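Local coordinates for polysaccharide deacetylase (Streptococcus pyogenes, PDB 6DQ3), which removes acetyl groups from an N-acetylated sugar in the linkage unit that joins rhamnopolysaccharides to the streptococcal cell wall, probably by zinc-dependent hydrolysis as in other family 4 carbohydrate esterases, at residues V72-Y84 and L91-I103. Residues are numbered along the deposited sequence; the frame is centred on the assembly and turned at random.
With ZN (zinc ion), chain D.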
loop_
_atom_site.group_PDB
_atom_site.type_symbol
_atom_site.label_atom_id
_atom_site.label_comp_id
_atom_site.label_asym_id
_atom_site.label_seq_id
_atom_site.Cartn_x
_atom_site.Cartn_y
_atom_site.Cartn_z
ATOM N N VAL A 72 -11.369 -3.474 4.015
ATOM C CA VAL A 72 -10.084 -3.870 3.458
ATOM C C VAL A 72 -9.303 -2.613 3.112
ATOM O O VAL A 72 -9.874 -1.593 2.719
ATOM C CB VAL A 72 -10.254 -4.776 2.216
ATOM C CG1 VAL A 72 -11.041 -4.051 1.132
ATOM C CG2 VAL A 72 -8.893 -5.213 1.710
ATOM N N TRP A 73 -7.983 -2.693 3.269
ATOM C CA TRP A 73 -7.066 -1.641 2.847
ATOM C C TRP A 73 -6.235 -2.201 1.699
ATOM O O TRP A 73 -5.383 -3.069 1.908
ATOM C CB TRP A 73 -6.180 -1.187 4.005
ATOM C CG TRP A 73 -5.322 -0.001 3.681
ATOM C CD1 TRP A 73 -5.449 0.848 2.612
ATOM C CD2 TRP A 73 -4.191 0.460 4.426
ATOM N NE1 TRP A 73 -4.473 1.813 2.658
ATOM C CE2 TRP A 73 -3.687 1.597 3.761
ATOM C CE3 TRP A 73 -3.556 0.026 5.594
ATOM C CZ2 TRP A 73 -2.579 2.301 4.226
ATOM C CZ3 TRP A 73 -2.460 0.727 6.051
ATOM C CH2 TRP A 73 -1.984 1.851 5.369
ATOM N N LEU A 74 -6.498 -1.713 0.488
ATOM C CA LEU A 74 -5.758 -2.128 -0.695
ATOM C C LEU A 74 -4.504 -1.273 -0.811
ATOM O O LEU A 74 -4.601 -0.046 -0.947
ATOM C CB LEU A 74 -6.606 -1.975 -1.958
ATOM C CG LEU A 74 -7.983 -2.628 -2.040
ATOM C CD1 LEU A 74 -8.596 -2.334 -3.411
ATOM C CD2 LEU A 74 -7.887 -4.106 -1.781
ATOM N N THR A 75 -3.332 -1.911 -0.767
ATOM C CA THR A 75 -2.065 -1.200 -0.862
ATOM C C THR A 75 -1.216 -1.736 -2.006
ATOM O O THR A 75 -1.194 -2.942 -2.273
ATOM C CB THR A 75 -1.254 -1.281 0.449
ATOM O OG1 THR A 75 -0.749 -2.608 0.652
ATOM C CG2 THR A 75 -2.115 -0.878 1.642
ATOM N N PHE A 76 -0.506 -0.820 -2.664
ATOM C CA PHE A 76 0.392 -1.115 -3.775
ATOM C C PHE A 76 1.723 -0.439 -3.490
ATOM O O PHE A 76 1.758 0.769 -3.238
ATOM C CB PHE A 76 -0.156 -0.584 -5.111
ATOM C CG PHE A 76 -1.371 -1.309 -5.622
ATOM C CD1 PHE A 76 -2.587 -1.199 -4.976
ATOM C CD2 PHE A 76 -1.296 -2.077 -6.774
ATOM C CE1 PHE A 76 -3.702 -1.859 -5.456
ATOM C CE2 PHE A 76 -2.408 -2.739 -7.255
ATOM C CZ PHE A 76 -3.609 -2.630 -6.596
ATOM N N ASP A 77 2.818 -1.186 -3.571
ATOM C CA ASP A 77 4.133 -0.606 -3.346
ATOM C C ASP A 77 4.828 -0.255 -4.660
ATOM O O ASP A 77 4.512 -0.798 -5.725
ATOM C CB ASP A 77 5.030 -1.558 -2.540
ATOM C CG ASP A 77 4.436 -1.938 -1.199
ATOM O OD1 ASP A 77 3.594 -1.182 -0.676
ATOM O OD2 ASP A 77 4.822 -2.995 -0.659
ATOM N N ASP A 78 5.768 0.699 -4.557
ATOM C CA ASP A 78 6.810 0.990 -5.545
ATOM C C ASP A 78 6.365 1.935 -6.656
ATOM O O ASP A 78 7.130 2.203 -7.593
ATOM C CB ASP A 78 7.337 -0.318 -6.152
ATOM C CG ASP A 78 8.109 -1.164 -5.159
ATOM O OD1 ASP A 78 8.414 -0.653 -4.071
ATOM O OD2 ASP A 78 8.393 -2.347 -5.451
ATOM N N SER A 79 5.158 2.467 -6.544
ATOM C CA SER A 79 4.635 3.509 -7.425
ATOM C C SER A 79 5.005 3.251 -8.884
ATOM O O SER A 79 5.579 4.099 -9.572
ATOM C CB SER A 79 5.116 4.889 -6.967
ATOM O OG SER A 79 6.498 4.877 -6.648
ATOM N N MET A 80 4.651 2.059 -9.356
ATOM C CA MET A 80 4.932 1.651 -10.722
ATOM C C MET A 80 3.830 2.132 -11.657
ATOM O O MET A 80 2.673 2.295 -11.258
ATOM C CB MET A 80 5.078 0.130 -10.787
ATOM C CG MET A 80 6.281 -0.382 -9.995
ATOM S SD MET A 80 6.462 -2.173 -9.968
ATOM C CE MET A 80 4.976 -2.647 -9.096
ATOM N N ILE A 81 4.206 2.369 -12.917
ATOM C CA ILE A 81 3.293 3.021 -13.850
ATOM C C ILE A 81 2.086 2.130 -14.144
ATOM O O ILE A 81 1.003 2.632 -14.477
ATOM C CB ILE A 81 4.058 3.422 -15.129
ATOM C CG1 ILE A 81 3.168 4.272 -16.040
ATOM C CG2 ILE A 81 4.581 2.191 -15.864
ATOM C CD1 ILE A 81 2.747 5.590 -15.415
ATOM N N ASP A 82 2.227 0.808 -13.999
ATOM C CA ASP A 82 1.078 -0.065 -14.214
ATOM C C ASP A 82 -0.032 0.195 -13.197
ATOM O O ASP A 82 -1.181 -0.182 -13.449
ATOM C CB ASP A 82 1.488 -1.551 -14.199
ATOM C CG ASP A 82 2.061 -2.013 -12.859
ATOM O OD1 ASP A 82 2.230 -1.192 -11.936
ATOM O OD2 ASP A 82 2.340 -3.225 -12.731
ATOM N N PHE A 83 0.267 0.832 -12.059
ATOM C CA PHE A 83 -0.808 1.202 -11.141
ATOM C C PHE A 83 -1.743 2.218 -11.789
ATOM O O PHE A 83 -2.967 2.144 -11.628
ATOM C CB PHE A 83 -0.244 1.752 -9.825
ATOM C CG PHE A 83 -1.313 2.133 -8.837
ATOM C CD1 PHE A 83 -1.921 1.172 -8.044
ATOM C CD2 PHE A 83 -1.735 3.450 -8.727
ATOM C CE1 PHE A 83 -2.920 1.523 -7.146
ATOM C CE2 PHE A 83 -2.728 3.803 -7.832
ATOM C CZ PHE A 83 -3.323 2.840 -7.046
ATOM N N TYR A 84 -1.188 3.163 -12.549
ATOM C CA TYR A 84 -2.011 4.133 -13.264
ATOM C C TYR A 84 -2.610 3.551 -14.539
ATOM O O TYR A 84 -3.777 3.819 -14.857
ATOM C CB TYR A 84 -1.174 5.365 -13.599
ATOM C CG TYR A 84 -1.889 6.425 -14.393
ATOM C CD1 TYR A 84 -2.833 7.247 -13.796
ATOM C CD2 TYR A 84 -1.592 6.634 -15.734
ATOM C CE1 TYR A 84 -3.479 8.229 -14.513
ATOM C CE2 TYR A 84 -2.229 7.619 -16.460
ATOM C CZ TYR A 84 -3.174 8.413 -15.844
ATOM O OH TYR A 84 -3.816 9.396 -16.557
ATOM N N LEU A 91 -9.871 -0.234 -10.509
ATOM C CA LEU A 91 -10.349 0.246 -9.215
ATOM C C LEU A 91 -11.540 1.185 -9.385
ATOM O O LEU A 91 -12.533 1.077 -8.653
ATOM C CB LEU A 91 -9.215 0.940 -8.463
ATOM C CG LEU A 91 -8.130 -0.007 -7.950
ATOM C CD1 LEU A 91 -6.800 0.729 -7.826
ATOM C CD2 LEU A 91 -8.534 -0.630 -6.612
ATOM N N LYS A 92 -11.463 2.105 -10.349
ATOM C CA LYS A 92 -12.583 3.005 -10.609
ATOM C C LYS A 92 -13.827 2.232 -11.032
ATOM O O LYS A 92 -14.948 2.577 -10.632
ATOM C CB LYS A 92 -12.207 4.018 -11.689
ATOM C CG LYS A 92 -11.264 5.114 -11.238
ATOM C CD LYS A 92 -11.209 6.255 -12.254
ATOM C CE LYS A 92 -10.567 5.816 -13.565
ATOM N NZ LYS A 92 -10.451 6.943 -14.531
ATOM N N LYS A 93 -13.648 1.201 -11.862
ATOM C CA LYS A 93 -14.771 0.381 -12.309
ATOM C C LYS A 93 -15.592 -0.122 -11.133
ATOM O O LYS A 93 -16.825 -0.139 -11.188
ATOM C CB LYS A 93 -14.242 -0.788 -13.141
ATOM C CG LYS A 93 -15.250 -1.874 -13.465
ATOM C CD LYS A 93 -14.630 -2.930 -14.386
ATOM C CE LYS A 93 -15.622 -4.034 -14.730
ATOM N NZ LYS A 93 -15.001 -5.107 -15.561
ATOM N N TYR A 94 -14.928 -0.519 -10.052
ATOM C CA TYR A 94 -15.604 -1.066 -8.885
ATOM C C TYR A 94 -15.761 -0.045 -7.766
ATOM O O TYR A 94 -16.153 -0.414 -6.654
ATOM C CB TYR A 94 -14.856 -2.311 -8.404
ATOM C CG TYR A 94 -15.009 -3.449 -9.396
ATOM C CD1 TYR A 94 -16.200 -4.161 -9.473
ATOM C CD2 TYR A 94 -13.995 -3.768 -10.296
ATOM C CE1 TYR A 94 -16.368 -5.186 -10.385
ATOM C CE2 TYR A 94 -14.155 -4.799 -11.218
ATOM C CZ TYR A 94 -15.347 -5.501 -11.255
ATOM O OH TYR A 94 -15.531 -6.524 -12.166
ATOM N N ASP A 95 -15.511 1.232 -8.048
ATOM C CA ASP A 95 -15.656 2.295 -7.059
ATOM C C ASP A 95 -14.878 1.950 -5.791
ATOM O O ASP A 95 -15.373 2.075 -4.668
ATOM C CB ASP A 95 -17.131 2.551 -6.740
ATOM C CG ASP A 95 -17.342 3.817 -5.923
ATOM O OD1 ASP A 95 -16.455 4.696 -5.947
ATOM O OD2 ASP A 95 -18.391 3.932 -5.251
ATOM N N ALA A 96 -13.646 1.494 -5.984
ATOM C CA ALA A 96 -12.783 1.072 -4.892
ATOM C C ALA A 96 -11.693 2.110 -4.651
ATOM O O ALA A 96 -11.232 2.780 -5.575
ATOM C CB ALA A 96 -12.151 -0.293 -5.191
ATOM N N LYS A 97 -11.292 2.239 -3.391
ATOM C CA LYS A 97 -10.186 3.099 -3.002
ATOM C C LYS A 97 -8.942 2.242 -2.790
ATOM O O LYS A 97 -9.036 1.068 -2.422
ATOM C CB LYS A 97 -10.523 3.883 -1.730
ATOM C CG LYS A 97 -11.891 4.571 -1.768
ATOM C CD LYS A 97 -12.016 5.696 -0.729
ATOM C CE LYS A 97 -11.868 5.183 0.702
ATOM N NZ LYS A 97 -13.157 4.833 1.367
ATOM N N ALA A 98 -7.775 2.826 -3.057
ATOM C CA ALA A 98 -6.521 2.114 -2.841
ATOM C C ALA A 98 -5.396 3.101 -2.574
ATOM O O ALA A 98 -5.488 4.288 -2.894
ATOM C CB ALA A 98 -6.167 1.223 -4.040
ATOM N N THR A 99 -4.318 2.586 -1.979
ATOM C CA THR A 99 -3.159 3.378 -1.601
ATOM C C THR A 99 -1.937 2.872 -2.347
ATOM O O THR A 99 -1.710 1.662 -2.433
ATOM C CB THR A 99 -2.878 3.290 -0.087
ATOM O OG1 THR A 99 -3.963 3.866 0.641
ATOM C CG2 THR A 99 -1.582 4.018 0.267
ATOM N N ASN A 100 -1.142 3.792 -2.878
ATOM C CA ASN A 100 0.154 3.439 -3.439
ATOM C C ASN A 100 1.269 4.078 -2.617
ATOM O O ASN A 100 1.247 5.285 -2.355
ATOM C CB ASN A 100 0.286 3.870 -4.897
ATOM C CG ASN A 100 1.474 3.223 -5.571
ATOM O OD1 ASN A 100 2.623 3.504 -5.227
ATOM N ND2 ASN A 100 1.208 2.333 -6.518
ATOM N N ASN A 101 2.245 3.267 -2.234
ATOM C CA ASN A 101 3.384 3.721 -1.447
ATOM C C ASN A 101 4.516 4.108 -2.389
ATOM O O ASN A 101 5.066 3.256 -3.096
ATOM C CB ASN A 101 3.765 2.616 -0.474
ATOM C CG ASN A 101 2.603 2.256 0.438
ATOM O OD1 ASN A 101 1.993 3.137 1.037
ATOM N ND2 ASN A 101 2.267 0.973 0.512
ATOM N N VAL A 102 4.872 5.392 -2.373
ATOM C CA VAL A 102 5.595 6.026 -3.467
ATOM C C VAL A 102 7.080 6.144 -3.142
ATOM O O VAL A 102 7.463 6.601 -2.054
ATOM C CB VAL A 102 5.012 7.414 -3.786
ATOM C CG1 VAL A 102 5.822 8.081 -4.905
ATOM C CG2 VAL A 102 3.535 7.324 -4.146
ATOM N N ILE A 103 7.909 5.760 -4.111
ATOM C CA ILE A 103 9.349 5.987 -4.079
ATOM C C ILE A 103 9.577 7.367 -4.688
ATOM O O ILE A 103 9.592 7.522 -5.910
ATOM C CB ILE A 103 10.106 4.902 -4.846
ATOM C CG1 ILE A 103 9.720 3.514 -4.330
ATOM C CG2 ILE A 103 11.605 5.120 -4.756
ATOM C CD1 ILE A 103 10.236 2.371 -5.194
HETATM ZN ZN ZN D . 9.342 -1.453 -2.415
HETATM O O HOH W 1 -8.395 0.410 0.116
HETATM O O HOH W 2 10.170 -3.255 -3.734
HETATM O O HOH W 3 8.007 6.753 -8.014
#
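Thr99 is gripped by two residues of the neighbouring strand, its N bonded to Leu74 O and its O accepting Phe76 N (2.8 Å). Strands 71-77 and 98-102 pair in parallel in a right-handed beta-alpha-beta crossover through helix 81-93, and Asn101 N reaches Phe76 O. On the sheet face of Thr75 and Asp77 the contacts are polar. Trp73 donates NE1 to Thr99 OG1 (2.9 Å), almost straight at 174° in the indole plane, with Thr75 CG2 over one ring face. Asp77 and Asn101 point the same way, and Asn101 ND2 meets Asp77 OD1 (2.8 Å) within its own amide plane. Asp77 OD2 makes a salt bridge with Arg212.

The other face, under helix 81-93, is tightly packed and mainly apolar. Leu74 and Leu91 run past each other in opposite directions, touching CD1 to CD2 at 3.6 Å. Phe83, its CG anti to the backbone N (chi1 -179°), turns its ring beneath Asn100, whose CB lies over the face 4.2 Å from the centroid, and one face of Phe76 covers the Phe83 rim. Water enters at the two ends instead: one molecule bridges Leu74 N and Lys97 O, another Ser79 OG and Ile103 O.

Past the strands, Ser79 OG accepts Ile103 N (3.0 Å), Asp78 N donates to Asn101 O (3.0 Å), and Asp78 OD1 binds zinc at 2.1 Å beside His133 and His137. Bonds to Asn101 and Arg212 would orient Asp77 beside bound acetate, consistent with strand pairing helping to place both it and the zinc ligand Asp78.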